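Local coordinates for protein possible adhesin (Caldicellulosiruptor kronotskyensis, PDB 4WA0) that probably mediates attachment of the bacterial cell to cellulose as a tapirin, through this magnesium-containing beta-helical C-terminal domain, at residues S2-P7 with I47-S52; L8-F13 with N28-S33; V154-N159 with L175-G180. All coordinates share one frame; numbering follows the deposited sequence.

Contact 1 (S2-P7 with I47-S52)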
ATOM      1  N   SER A   2      -2.917   6.974  14.291  1.00 66.32           N
ATOM      2  CA  SER A   2      -1.761   6.175  14.740  1.00 63.98           C
ATOM      3  C   SER A   2      -1.333   5.088  13.741  1.00 59.06           C
ATOM      4  O   SER A   2      -2.162   4.305  13.244  1.00 59.48           O
ATOM      5  CB  SER A   2      -2.085   5.491  16.075  1.00 69.09           C
ATOM      6  OG  SER A   2      -0.899   5.224  16.784  1.00 65.31           O
ATOM      7  N   VAL A   3      -0.028   5.018  13.482  1.00 52.64           N
ATOM      8  CA  VAL A   3       0.541   3.988  12.578  1.00 45.96           C
ATOM      9  C   VAL A   3       1.291   2.941  13.399  1.00 47.16           C
ATOM     10  O   VAL A   3       2.241   3.296  14.092  1.00 39.90           O
ATOM     11  CB  VAL A   3       1.546   4.624  11.597  1.00 43.48           C
ATOM     12  CG1 VAL A   3       2.290   3.563  10.792  1.00 43.74           C
ATOM     13  CG2 VAL A   3       0.821   5.619  10.692  1.00 48.16           C
ATOM     14  N   PRO A   4       0.906   1.659  13.294  1.00 43.89           N
ATOM     15  CA  PRO A   4       1.496   0.574  14.080  1.00 45.61           C
ATOM     16  C   PRO A   4       3.023   0.354  13.919  1.00 41.48           C
ATOM     17  O   PRO A   4       3.547   0.366  12.838  1.00 45.21           O
ATOM     18  CB  PRO A   4       0.713  -0.664  13.603  1.00 46.88           C
ATOM     19  CG  PRO A   4       0.280  -0.334  12.209  1.00 46.31           C
ATOM     20  CD  PRO A   4       0.001   1.144  12.242  1.00 49.67           C
ATOM     21  N   SER A   5       3.689   0.121  15.024  1.00 43.59           N
ATOM     22  CA  SER A   5       5.153   0.094  15.105  1.00 48.73           C
ATOM     23  C   SER A   5       5.755  -1.308  14.861  1.00 42.08           C
ATOM     24  O   SER A   5       6.946  -1.438  14.552  1.00 54.26           O
ATOM     25  CB  SER A   5       5.558   0.543  16.527  1.00 53.78           C
ATOM     26  OG  SER A   5       5.023  -0.358  17.514  1.00 60.01           O
ATOM     27  N   SER A   6       4.924  -2.340  15.019  1.00 32.36           N
ATOM     28  CA  SER A   6       5.388  -3.716  15.008  1.00 26.04           C
ATOM     29  C   SER A   6       5.033  -4.407  13.709  1.00 22.24           C
ATOM     30  O   SER A   6       3.895  -4.286  13.264  1.00 20.37           O
ATOM     31  CB  SER A   6       4.677  -4.479  16.132  1.00 29.67           C
ATOM     32  OG  SER A   6       4.984  -5.870  16.045  1.00 25.75           O
ATOM     33  N   PRO A   7       5.964  -5.206  13.165  1.00 22.89           N
ATOM     34  CA  PRO A   7       5.643  -6.000  11.996  1.00 23.03           C
ATOM     35  C   PRO A   7       4.440  -6.934  12.207  1.00 20.92           C
ATOM     36  O   PRO A   7       3.796  -7.409  11.231  1.00 20.08           O
ATOM     37  CB  PRO A   7       6.921  -6.785  11.737  1.00 25.00           C
ATOM     38  CG  PRO A   7       8.033  -6.012  12.369  1.00 26.34           C
ATOM     39  CD  PRO A   7       7.400  -5.291  13.538  1.00 26.71           C
ATOM     40  N   ILE A  47      -7.425  -1.475   3.842  1.00 10.01           N
ATOM     41  CA  ILE A  47      -6.427  -1.521   4.878  1.00 10.80           C
ATOM     42  C   ILE A  47      -6.284  -0.241   5.619  1.00 11.62           C
ATOM     43  O   ILE A  47      -6.854   0.794   5.250  1.00 11.74           O
ATOM     44  CB  ILE A  47      -5.040  -1.950   4.286  1.00 10.49           C
ATOM     45  CG1 ILE A  47      -4.553  -0.928   3.251  1.00 10.59           C
ATOM     46  CG2 ILE A  47      -5.145  -3.379   3.769  1.00 12.86           C
ATOM     47  CD1 ILE A  47      -3.266  -1.287   2.560  1.00 10.25           C
ATOM     48  N   ASP A  48      -5.545  -0.282   6.724  1.00 12.93           N
ATOM     49  CA  ASP A  48      -5.381   0.909   7.520  1.00 13.09           C
ATOM     50  C   ASP A  48      -4.276   1.801   7.026  1.00 13.24           C
ATOM     51  O   ASP A  48      -4.467   3.009   6.950  1.00 13.60           O
ATOM     52  CB  ASP A  48      -5.030   0.551   8.962  1.00 13.31           C
ATOM     53  CG  ASP A  48      -6.163  -0.182   9.701  1.00 16.98           C
ATOM     54  OD1 ASP A  48      -7.325   0.211   9.584  1.00 20.12           O
ATOM     55  OD2 ASP A  48      -5.915  -1.145  10.471  1.00 21.47           O
ATOM     56  N   ASN A  49      -3.114   1.257   6.714  1.00 11.97           N
ATOM     57  CA  ASN A  49      -2.039   2.109   6.254  1.00 11.85           C
ATOM     58  C   ASN A  49      -1.313   1.357   5.116  1.00 11.20           C
ATOM     59  O   ASN A  49      -1.255   0.116   5.173  1.00 11.19           O
ATOM     60  CB  ASN A  49      -1.051   2.326   7.347  1.00 11.97           C
ATOM     61  CG  ASN A  49      -1.638   3.025   8.560  1.00 13.43           C
ATOM     62  OD1 ASN A  49      -1.830   4.252   8.563  1.00 13.06           O
ATOM     63  ND2 ASN A  49      -1.959   2.247   9.577  1.00 15.37           N
ATOM     64  N   LEU A  50      -0.693   2.114   4.229  1.00 11.32           N
ATOM     65  CA  LEU A  50       0.109   1.570   3.112  1.00 10.80           C
ATOM     66  C   LEU A  50       1.406   2.382   3.014  1.00 11.68           C
ATOM     67  O   LEU A  50       1.362   3.596   2.701  1.00 10.70           O
ATOM     68  CB  LEU A  50      -0.694   1.666   1.818  1.00 11.22           C
ATOM     69  CG  LEU A  50      -0.088   1.286   0.491  1.00 11.54           C
ATOM     70  CD1 LEU A  50       0.314  -0.169   0.551  1.00 12.15           C
ATOM     71  CD2 LEU A  50      -1.040   1.601  -0.620  1.00 11.58           C
ATOM     72  N   ILE A  51       2.518   1.771   3.394  1.00 11.33           N
ATOM     73  CA  ILE A  51       3.791   2.485   3.562  1.00 11.80           C
ATOM     74  C   ILE A  51       4.868   1.951   2.675  1.00 12.77           C
ATOM     75  O   ILE A  51       5.162   0.753   2.779  1.00 12.24           O
ATOM     76  CB  ILE A  51       4.245   2.440   5.035  1.00 13.02           C
ATOM     77  CG1 ILE A  51       3.154   3.048   5.884  1.00 13.41           C
ATOM     78  CG2 ILE A  51       5.620   3.107   5.279  1.00 14.17           C
ATOM     79  CD1 ILE A  51       3.246   2.738   7.337  1.00 15.67           C
ATOM     80  N   SER A  52       5.462   2.859   1.892  1.00 12.65           N
ATOM     81  CA  SER A  52       6.677   2.557   1.166  1.00 12.85           C
ATOM     82  C   SER A  52       7.807   3.523   1.487  1.00 14.57           C
ATOM     83  O   SER A  52       7.636   4.722   1.336  1.00 12.57           O
ATOM     84  CB  SER A  52       6.476   2.573  -0.314  1.00 12.01           C
ATOM     85  OG  SER A  52       7.717   2.317  -1.000  1.00 12.68           O
TER
HETATM   86  O   HOH W   1      -3.898   3.223  11.664  1.00 22.26           O

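Contact 2 (L8-F13 with N28-S33)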
ATOM      1  N   LEU A   8       4.090  -7.281  13.470  1.00 21.55           N
ATOM      2  CA  LEU A   8       2.927  -8.142  13.674  1.00 23.17           C
ATOM      3  C   LEU A   8       1.552  -7.494  13.362  1.00 21.89           C
ATOM      4  O   LEU A   8       0.552  -8.208  13.231  1.00 26.69           O
ATOM      5  CB  LEU A   8       2.855  -8.706  15.075  1.00 28.46           C
ATOM      6  CG  LEU A   8       4.101  -9.313  15.687  1.00 31.78           C
ATOM      7  CD1 LEU A   8       3.688  -9.794  17.064  1.00 36.31           C
ATOM      8  CD2 LEU A   8       4.710 -10.435  14.871  1.00 34.40           C
ATOM      9  N   ASP A   9       1.508  -6.185  13.206  1.00 20.94           N
ATOM     10  CA  ASP A   9       0.257  -5.419  12.888  1.00 21.16           C
ATOM     11  C   ASP A   9      -0.038  -5.362  11.438  1.00 21.24           C
ATOM     12  O   ASP A   9      -1.030  -4.669  10.962  1.00 18.23           O
ATOM     13  CB  ASP A   9       0.439  -4.005  13.435  1.00 25.91           C
ATOM     14  CG  ASP A   9       0.591  -3.987  14.975  1.00 34.18           C
ATOM     15  OD1 ASP A   9       0.120  -4.975  15.583  1.00 36.40           O
ATOM     16  OD2 ASP A   9       1.280  -3.069  15.539  1.00 36.87           O
ATOM     17  N   TYR A  10       0.891  -5.980  10.682  1.00 16.31           N
ATOM     18  CA  TYR A  10       0.832  -5.831   9.265  1.00 17.20           C
ATOM     19  C   TYR A  10       0.267  -7.073   8.617  1.00 13.42           C
ATOM     20  O   TYR A  10       0.667  -8.182   8.969  1.00 17.01           O
ATOM     21  CB  TYR A  10       2.233  -5.505   8.680  1.00 15.16           C
ATOM     22  CG  TYR A  10       2.557  -4.048   8.941  1.00 15.80           C
ATOM     23  CD1 TYR A  10       3.100  -3.674  10.144  1.00 17.38           C
ATOM     24  CD2 TYR A  10       2.264  -3.056   8.025  1.00 14.86           C
ATOM     25  CE1 TYR A  10       3.364  -2.358  10.426  1.00 18.59           C
ATOM     26  CE2 TYR A  10       2.545  -1.720   8.293  1.00 16.01           C
ATOM     27  CZ  TYR A  10       3.085  -1.396   9.521  1.00 17.29           C
ATOM     28  OH  TYR A  10       3.354  -0.094   9.902  1.00 19.17           O
ATOM     29  N   ALA A  11      -0.630  -6.876   7.673  1.00 13.13           N
ATOM     30  CA  ALA A  11      -1.083  -7.966   6.823  1.00 12.69           C
ATOM     31  C   ALA A  11       0.108  -8.475   5.993  1.00 12.20           C
ATOM     32  O   ALA A  11       0.327  -9.714   5.797  1.00 12.90           O
ATOM     33  CB  ALA A  11      -2.160  -7.520   5.930  1.00 13.15           C
ATOM     34  N   ILE A  12       0.860  -7.503   5.458  1.00 11.08           N
ATOM     35  CA  ILE A  12       2.068  -7.799   4.682  1.00 11.51           C
ATOM     36  C   ILE A  12       3.154  -6.808   5.153  1.00 12.10           C
ATOM     37  O   ILE A  12       2.984  -5.583   5.035  1.00 11.48           O
ATOM     38  CB  ILE A  12       1.861  -7.671   3.173  1.00 11.51           C
ATOM     39  CG1 ILE A  12       0.746  -8.570   2.662  1.00 12.30           C
ATOM     40  CG2 ILE A  12       3.143  -7.996   2.424  1.00 12.51           C
ATOM     41  CD1 ILE A  12       0.370  -8.301   1.260  1.00 13.06           C
ATOM     42  N   PHE A  13       4.242  -7.345   5.697  1.00 11.99           N
ATOM     43  CA  PHE A  13       5.390  -6.541   6.098  1.00 11.43           C
ATOM     44  C   PHE A  13       6.610  -6.986   5.287  1.00 11.65           C
ATOM     45  O   PHE A  13       6.975  -8.165   5.286  1.00 14.43           O
ATOM     46  CB  PHE A  13       5.627  -6.678   7.585  1.00 13.04           C
ATOM     47  CG  PHE A  13       6.791  -5.878   8.064  1.00 13.75           C
ATOM     48  CD1 PHE A  13       8.108  -6.359   7.902  1.00 16.57           C
ATOM     49  CD2 PHE A  13       6.575  -4.651   8.676  1.00 15.89           C
ATOM     50  CE1 PHE A  13       9.158  -5.543   8.303  1.00 17.51           C
ATOM     51  CE2 PHE A  13       7.625  -3.857   9.072  1.00 17.22           C
ATOM     52  CZ  PHE A  13       8.907  -4.321   8.894  1.00 18.49           C
ATOM     53  N   ASN A  28      -8.108  -5.635   5.963  1.00 12.75           N
ATOM     54  CA  ASN A  28      -7.614  -5.279   7.260  1.00 14.37           C
ATOM     55  C   ASN A  28      -6.103  -5.346   7.431  1.00 13.69           C
ATOM     56  O   ASN A  28      -5.362  -5.761   6.549  1.00 11.92           O
ATOM     57  CB  ASN A  28      -8.326  -6.075   8.374  1.00 14.58           C
ATOM     58  CG  ASN A  28      -9.807  -5.683   8.490  1.00 17.54           C
ATOM     59  OD1 ASN A  28     -10.178  -4.524   8.250  1.00 17.80           O
ATOM     60  ND2 ASN A  28     -10.647  -6.640   8.787  1.00 17.76           N
ATOM     61  N   GLY A  29      -5.640  -4.866   8.577  1.00 13.50           N
ATOM     62  CA  GLY A  29      -4.225  -4.647   8.793  1.00 13.75           C
ATOM     63  C   GLY A  29      -3.618  -3.520   7.993  1.00 12.88           C
ATOM     64  O   GLY A  29      -4.314  -2.776   7.353  1.00 13.89           O
ATOM     65  N   SER A  30      -2.312  -3.524   7.933  1.00 13.34           N
ATOM     66  CA  SER A  30      -1.532  -2.536   7.155  1.00 12.56           C
ATOM     67  C   SER A  30      -0.550  -3.250   6.234  1.00 12.47           C
ATOM     68  O   SER A  30      -0.274  -4.462   6.389  1.00 12.55           O
ATOM     69  CB  SER A  30      -0.820  -1.635   8.112  1.00 14.05           C
ATOM     70  OG  SER A  30      -1.770  -0.796   8.759  1.00 15.60           O
ATOM     71  N   VAL A  31       0.007  -2.518   5.271  1.00 11.74           N
ATOM     72  CA  VAL A  31       0.996  -3.077   4.352  1.00 10.20           C
ATOM     73  C   VAL A  31       2.218  -2.119   4.416  1.00 11.64           C
ATOM     74  O   VAL A  31       2.062  -0.875   4.301  1.00 11.08           O
ATOM     75  CB  VAL A  31       0.484  -3.101   2.916  1.00 10.00           C
ATOM     76  CG1 VAL A  31       1.556  -3.469   1.906  1.00 11.02           C
ATOM     77  CG2 VAL A  31      -0.697  -4.042   2.774  1.00 10.57           C
ATOM     78  N   TYR A  32       3.421  -2.701   4.524  1.00  9.79           N
ATOM     79  CA  TYR A  32       4.650  -1.954   4.605  1.00 11.36           C
ATOM     80  C   TYR A  32       5.769  -2.517   3.772  1.00 11.93           C
ATOM     81  O   TYR A  32       5.998  -3.721   3.801  1.00 12.14           O
ATOM     82  CB  TYR A  32       5.118  -1.931   6.072  1.00 13.54           C
ATOM     83  CG  TYR A  32       6.533  -1.411   6.298  1.00 15.80           C
ATOM     84  CD1 TYR A  32       7.659  -2.242   6.212  1.00 15.17           C
ATOM     85  CD2 TYR A  32       6.749  -0.083   6.633  1.00 18.74           C
ATOM     86  CE1 TYR A  32       8.945  -1.744   6.418  1.00 17.64           C
ATOM     87  CE2 TYR A  32       8.058   0.420   6.793  1.00 20.61           C
ATOM     88  CZ  TYR A  32       9.127  -0.415   6.694  1.00 18.16           C
ATOM     89  OH  TYR A  32      10.441   0.088   6.881  1.00 23.01           O
ATOM     90  N   SER A  33       6.470  -1.635   3.067  1.00 11.35           N
ATOM     91  CA  SER A  33       7.703  -2.024   2.357  1.00 12.35           C
ATOM     92  C   SER A  33       8.818  -1.056   2.764  1.00 13.57           C
ATOM     93  O   SER A  33       8.646   0.148   2.715  1.00 12.49           O
ATOM     94  CB  SER A  33       7.547  -1.952   0.900  1.00 12.72           C
ATOM     95  OG  SER A  33       8.821  -2.324   0.364  1.00 16.09           O
TER

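Contact 3 (V154-N159 with L175-G180)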
ATOM      1  N   VAL A 154      -9.311  17.666 -11.560  1.00 12.01           N
ATOM      2  CA  VAL A 154      -9.124  17.796 -10.117  1.00 11.37           C
ATOM      3  C   VAL A 154     -10.315  18.591  -9.589  1.00 12.69           C
ATOM      4  O   VAL A 154     -10.689  19.654 -10.130  1.00 12.85           O
ATOM      5  CB  VAL A 154      -7.790  18.469  -9.719  1.00 13.30           C
ATOM      6  CG1 VAL A 154      -7.758  18.684  -8.235  1.00 13.87           C
ATOM      7  CG2 VAL A 154      -6.574  17.605 -10.144  1.00 14.12           C
ATOM      8  N   THR A 155     -10.899  18.064  -8.529  1.00 12.09           N
ATOM      9  CA  THR A 155     -12.021  18.694  -7.813  1.00 12.63           C
ATOM     10  C   THR A 155     -11.620  19.011  -6.417  1.00 12.91           C
ATOM     11  O   THR A 155     -11.173  18.113  -5.682  1.00 13.08           O
ATOM     12  CB  THR A 155     -13.266  17.815  -7.828  1.00 13.28           C
ATOM     13  OG1 THR A 155     -13.660  17.586  -9.178  1.00 14.54           O
ATOM     14  CG2 THR A 155     -14.424  18.491  -7.152  1.00 14.48           C
ATOM     15  N   LEU A 156     -11.758  20.292  -6.031  1.00 12.15           N
ATOM     16  CA  LEU A 156     -11.505  20.724  -4.653  1.00 12.38           C
ATOM     17  C   LEU A 156     -12.881  20.788  -3.991  1.00 13.76           C
ATOM     18  O   LEU A 156     -13.724  21.619  -4.352  1.00 14.10           O
ATOM     19  CB  LEU A 156     -10.687  22.058  -4.585  1.00 14.63           C
ATOM     20  CG  LEU A 156      -9.450  22.033  -5.566  1.00 15.16           C
ATOM     21  CD1 LEU A 156      -8.673  23.355  -5.397  1.00 18.19           C
ATOM     22  CD2 LEU A 156      -8.559  20.841  -5.281  1.00 15.33           C
ATOM     23  N   LYS A 157     -13.150  19.893  -3.044  1.00 13.43           N
ATOM     24  CA  LYS A 157     -14.525  19.787  -2.509  1.00 15.16           C
ATOM     25  C   LYS A 157     -14.835  20.964  -1.580  1.00 14.68           C
ATOM     26  O   LYS A 157     -13.993  21.755  -1.183  1.00 15.53           O
ATOM     27  CB  LYS A 157     -14.765  18.447  -1.802  1.00 17.50           C
ATOM     28  CG  LYS A 157     -14.433  17.221  -2.663  1.00 19.45           C
ATOM     29  CD  LYS A 157     -15.445  16.970  -3.730  1.00 23.80           C
ATOM     30  CE  LYS A 157     -16.708  16.356  -3.149  1.00 25.42           C
ATOM     31  NZ  LYS A 157     -17.743  16.307  -4.226  1.00 28.68           N
ATOM     32  N   SER A 158     -16.090  21.054  -1.171  1.00 17.53           N
ATOM     33  CA  SER A 158     -16.525  22.237  -0.424  1.00 18.39           C
ATOM     34  C   SER A 158     -15.732  22.514   0.842  1.00 16.78           C
ATOM     35  O   SER A 158     -15.418  21.586   1.622  1.00 16.34           O
ATOM     36  CB  SER A 158     -18.028  22.197  -0.158  1.00 22.75           C
ATOM     37  OG  SER A 158     -18.330  21.059   0.576  1.00 29.33           O
ATOM     38  N   ASN A 159     -15.370  23.790   1.002  0.62 17.22           N
ATOM     39  CA  ASN A 159     -14.593  24.303   2.133  0.62 17.62           C
ATOM     40  C   ASN A 159     -13.213  23.740   2.322  0.62 16.67           C
ATOM     41  O   ASN A 159     -12.581  23.964   3.360  0.62 17.21           O
ATOM     42  CB  ASN A 159     -15.441  24.196   3.387  0.62 19.83           C
ATOM     43  CG  ASN A 159     -16.733  24.945   3.206  0.62 19.93           C
ATOM     44  OD1 ASN A 159     -16.688  26.149   2.938  0.62 18.32           O
ATOM     45  ND2 ASN A 159     -17.870  24.229   3.188  0.62 20.07           N
ATOM     46  N   LEU A 175      -9.958  22.119 -13.561  1.00 12.14           N
ATOM     47  CA  LEU A 175      -9.818  22.186 -12.103  1.00 13.37           C
ATOM     48  C   LEU A 175     -11.149  22.779 -11.627  1.00 14.40           C
ATOM     49  O   LEU A 175     -11.551  23.873 -12.117  1.00 14.35           O
ATOM     50  CB  LEU A 175      -8.618  22.988 -11.617  1.00 14.74           C
ATOM     51  CG  LEU A 175      -8.660  23.343 -10.108  1.00 17.82           C
ATOM     52  CD1 LEU A 175      -8.322  22.136  -9.344  1.00 19.60           C
ATOM     53  CD2 LEU A 175      -7.593  24.382  -9.799  1.00 21.01           C
ATOM     54  N   ILE A 176     -11.842  22.051 -10.726  1.00 12.83           N
ATOM     55  CA  ILE A 176     -13.159  22.441 -10.248  1.00 12.20           C
ATOM     56  C   ILE A 176     -13.109  22.809  -8.783  1.00 13.47           C
ATOM     57  O   ILE A 176     -12.589  22.002  -7.962  1.00 12.58           O
ATOM     58  CB  ILE A 176     -14.150  21.298 -10.472  1.00 14.48           C
ATOM     59  CG1 ILE A 176     -14.168  20.925 -11.954  1.00 18.39           C
ATOM     60  CG2 ILE A 176     -15.536  21.702  -9.929  1.00 15.08           C
ATOM     61  CD1 ILE A 176     -14.250  19.443 -12.243  1.00 22.86           C
ATOM     62  N   LEU A 177     -13.587  24.015  -8.434  1.00 12.75           N
ATOM     63  CA  LEU A 177     -13.728  24.393  -7.023  1.00 14.04           C
ATOM     64  C   LEU A 177     -15.197  24.338  -6.636  1.00 14.52           C
ATOM     65  O   LEU A 177     -16.046  24.887  -7.329  1.00 13.70           O
ATOM     66  CB  LEU A 177     -13.254  25.777  -6.721  1.00 14.45           C
ATOM     67  CG  LEU A 177     -11.780  26.038  -6.515  1.00 18.27           C
ATOM     68  CD1 LEU A 177     -11.067  25.946  -7.839  1.00 20.60           C
ATOM     69  CD2 LEU A 177     -11.478  27.369  -5.846  1.00 17.92           C
ATOM     70  N   GLU A 178     -15.518  23.552  -5.591  1.00 13.66           N
ATOM     71  CA  GLU A 178     -16.890  23.588  -5.070  1.00 16.07           C
ATOM     72  C   GLU A 178     -17.023  24.749  -4.107  1.00 14.96           C
ATOM     73  O   GLU A 178     -16.052  25.442  -3.733  1.00 14.57           O
ATOM     74  CB  GLU A 178     -17.239  22.296  -4.351  1.00 15.68           C
ATOM     75  CG  GLU A 178     -17.215  21.090  -5.260  1.00 17.60           C
ATOM     76  CD  GLU A 178     -17.698  19.808  -4.536  1.00 19.49           C
ATOM     77  OE1 GLU A 178     -17.763  19.750  -3.246  1.00 24.78           O
ATOM     78  OE2 GLU A 178     -18.009  18.881  -5.319  1.00 21.97           O
ATOM     79  N   ASN A 179     -18.261  24.973  -3.658  1.00 17.68           N
ATOM     80  CA  ASN A 179     -18.556  26.112  -2.761  1.00 19.08           C
ATOM     81  C   ASN A 179     -17.649  26.169  -1.532  1.00 16.86           C
ATOM     82  O   ASN A 179     -17.507  25.184  -0.819  1.00 18.30           O
ATOM     83  CB  ASN A 179     -20.015  25.946  -2.309  1.00 23.02           C
ATOM     84  CG  ASN A 179     -20.539  27.118  -1.536  1.00 26.54           C
ATOM     85  OD1 ASN A 179     -20.416  27.167  -0.306  1.00 35.57           O
ATOM     86  ND2 ASN A 179     -21.126  28.048  -2.225  1.00 31.76           N
ATOM     87  N   GLY A 180     -17.055  27.318  -1.273  1.00 16.58           N
ATOM     88  CA  GLY A 180     -16.202  27.565  -0.113  1.00 15.42           C
ATOM     89  C   GLY A 180     -14.835  26.965  -0.165  1.00 14.64           C
ATOM     90  O   GLY A 180     -14.015  27.207   0.760  1.00 17.01           O
TER

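Contact 1 (S2-P7 with I47-S52)
With chi1 at 172°, Val3 swings CG1 trans to its main-chain nitrogen and toward Ile51, whose extended outer torsion (chi2 163°) sends CD1 out to meet it. The two methyls touch tip to tip, Val3 CG1 to Ile51 CD1 being 3.7 Å. The N-terminal loop is laid here against a coil of the parallel beta-helix, beside strand 50-52. Two residues before Ile51, Asn49 (chi1 -62°) presents its amide to the same loop. Its two ends meet different neighbours: OD1 of Asn49 lies 3.7 Å from CG2 of Val3, while ND2 of Asn49 comes within 3.5 Å of CD of Pro4. These direct contacts are van der Waals packing; the hydrogen bonds of the amide run along the beta-helix instead. Asn49 OD1 accepts from Asn75 ND2 and Ile76 N of the next coil, and ND2 is bonded to Ser30 OG of the preceding one, which should hold the amide in one orientation; the Asn49-Asn75 step resembles one rung of the asparagine ladders of beta-helices. The polar link to the loop is indirect, through a water that donates to Ser2 O at 2.6 Å and accepts from Asn49 ND2 at 3.0 Å.

Contact 2 (L8-F13 with N28-S33)
Phe13 and Tyr32 make the tight end of this contact between successive coils of the parallel beta-helix, where strand 10-14 runs beside strand 30-33. Both have chi1 close to 180°, which sends their rings out side by side in the same direction. CD1 of Tyr32 sits over one face of Phe13, toward the ring's rim, 3.3 Å from Phe13 CE2. The ring planes differ by only 14°, but the rings are slid so far that they barely overlap, with the Phe13 and Tyr32 centroids 4.6 Å apart. Tyr10 completes an aromatic cluster: Tyr32 turns an edge toward its face in a T-shaped pair, planes at 65° and centroids 6.0 Å apart. Tyr10 CE2 also presses on Tyr32 CB at 3.4 Å, and the Tyr10 hydroxyl is bonded to Pro4 O. Tyr227 packs against both tyrosines. On the other face of the strands Ile12 and Val31 go into the interior, toward Leu335 and Leu50 respectively. The main chain is firmly paired beside this cluster, Tyr32 N donating to Ile12 O at 3.0 Å.

Toward Asp9 and the partly exposed Asn28 the pairing slackens, as the first chain turns a corner at Ala11 and Ile12. Ser30 O receives two weak bonds, a short, bent one from Ala11 N at 2.8 Å and a long, nearly straight one from Ile12 N at 3.4 Å. Gly29, with positive phi, lets the second chain pass close to Ala11. Asn28 OD1 is bonded to Arg74, yet the backbone O of Asn28 is buried with no partner in the model. At this slack end, Ser30 N reaches Asp9 O over 3.5 Å in a weak, bent bond.

Contact 3 (V154-N159 with L175-G180)
A parallel strand pair joins Val154-Asn159 to Leu175-Gly180, two successive coils far along the beta-helix from its magnesium site; strands 153-156 and 174-177 lie in register. Ile176 N to Val154 O and Leu156 N to Ile176 O, both 2.7 Å, carry the ladder, and Glu178 N to Leu156 O extends it past the strand ends. On the buried face CD1 of Leu175 wedges between its neighbours, 3.7 Å from Val154 CG1 and 3.9 Å from Leu156 CG; Leu183 of strand 182-185 touches both Leu156 and Leu175. The partly exposed face carries Thr155 and Ile176, and CD1 of Ile176 meets Thr155 OG1 at 3.6 Å. Beyond the strands, Lys157 and Glu178 lie side by side. Bends at chi2 (-74°) and chi3 fold the lysine chain back along the carboxylate, bringing Lys157 NZ to the syn side of Glu178 OE2 at 2.8 Å. The other oxygen, Glu178 OE1, is met on its anti side by Ser158 N at 3.0 Å. The carboxylate is held at both oxygens, which should restrict its rotation; together the salt bridge and the Ser158 N bond tie the residues after strand 153-156 to the next coil.

How the contacts relate
All three contacts lie on one continuous stack of beta-helical coils. Contacts 1 and 2 adjoin, their centres 6 Å apart, and meet through neighbouring strands 30-33 and 50-52, where Ile51 N and O are probably bonded to Val31 O and Ser33 N. Contact 2 falls between the two segments of contact 1 in sequence: the loop 2-7 leads straight into 8-13, then 28-33 and 47-52 follow on successive coils. Contact 3 comes later and on a different sheet, its centre 30 Å from contact 1 and 34 Å from contact 2. Neighbouring coils thus pair in the same parallel manner in contacts 2 and 3, while contact 1 adds the N-terminal loop, which packs on the coils paired in contact 2 and their neighbour.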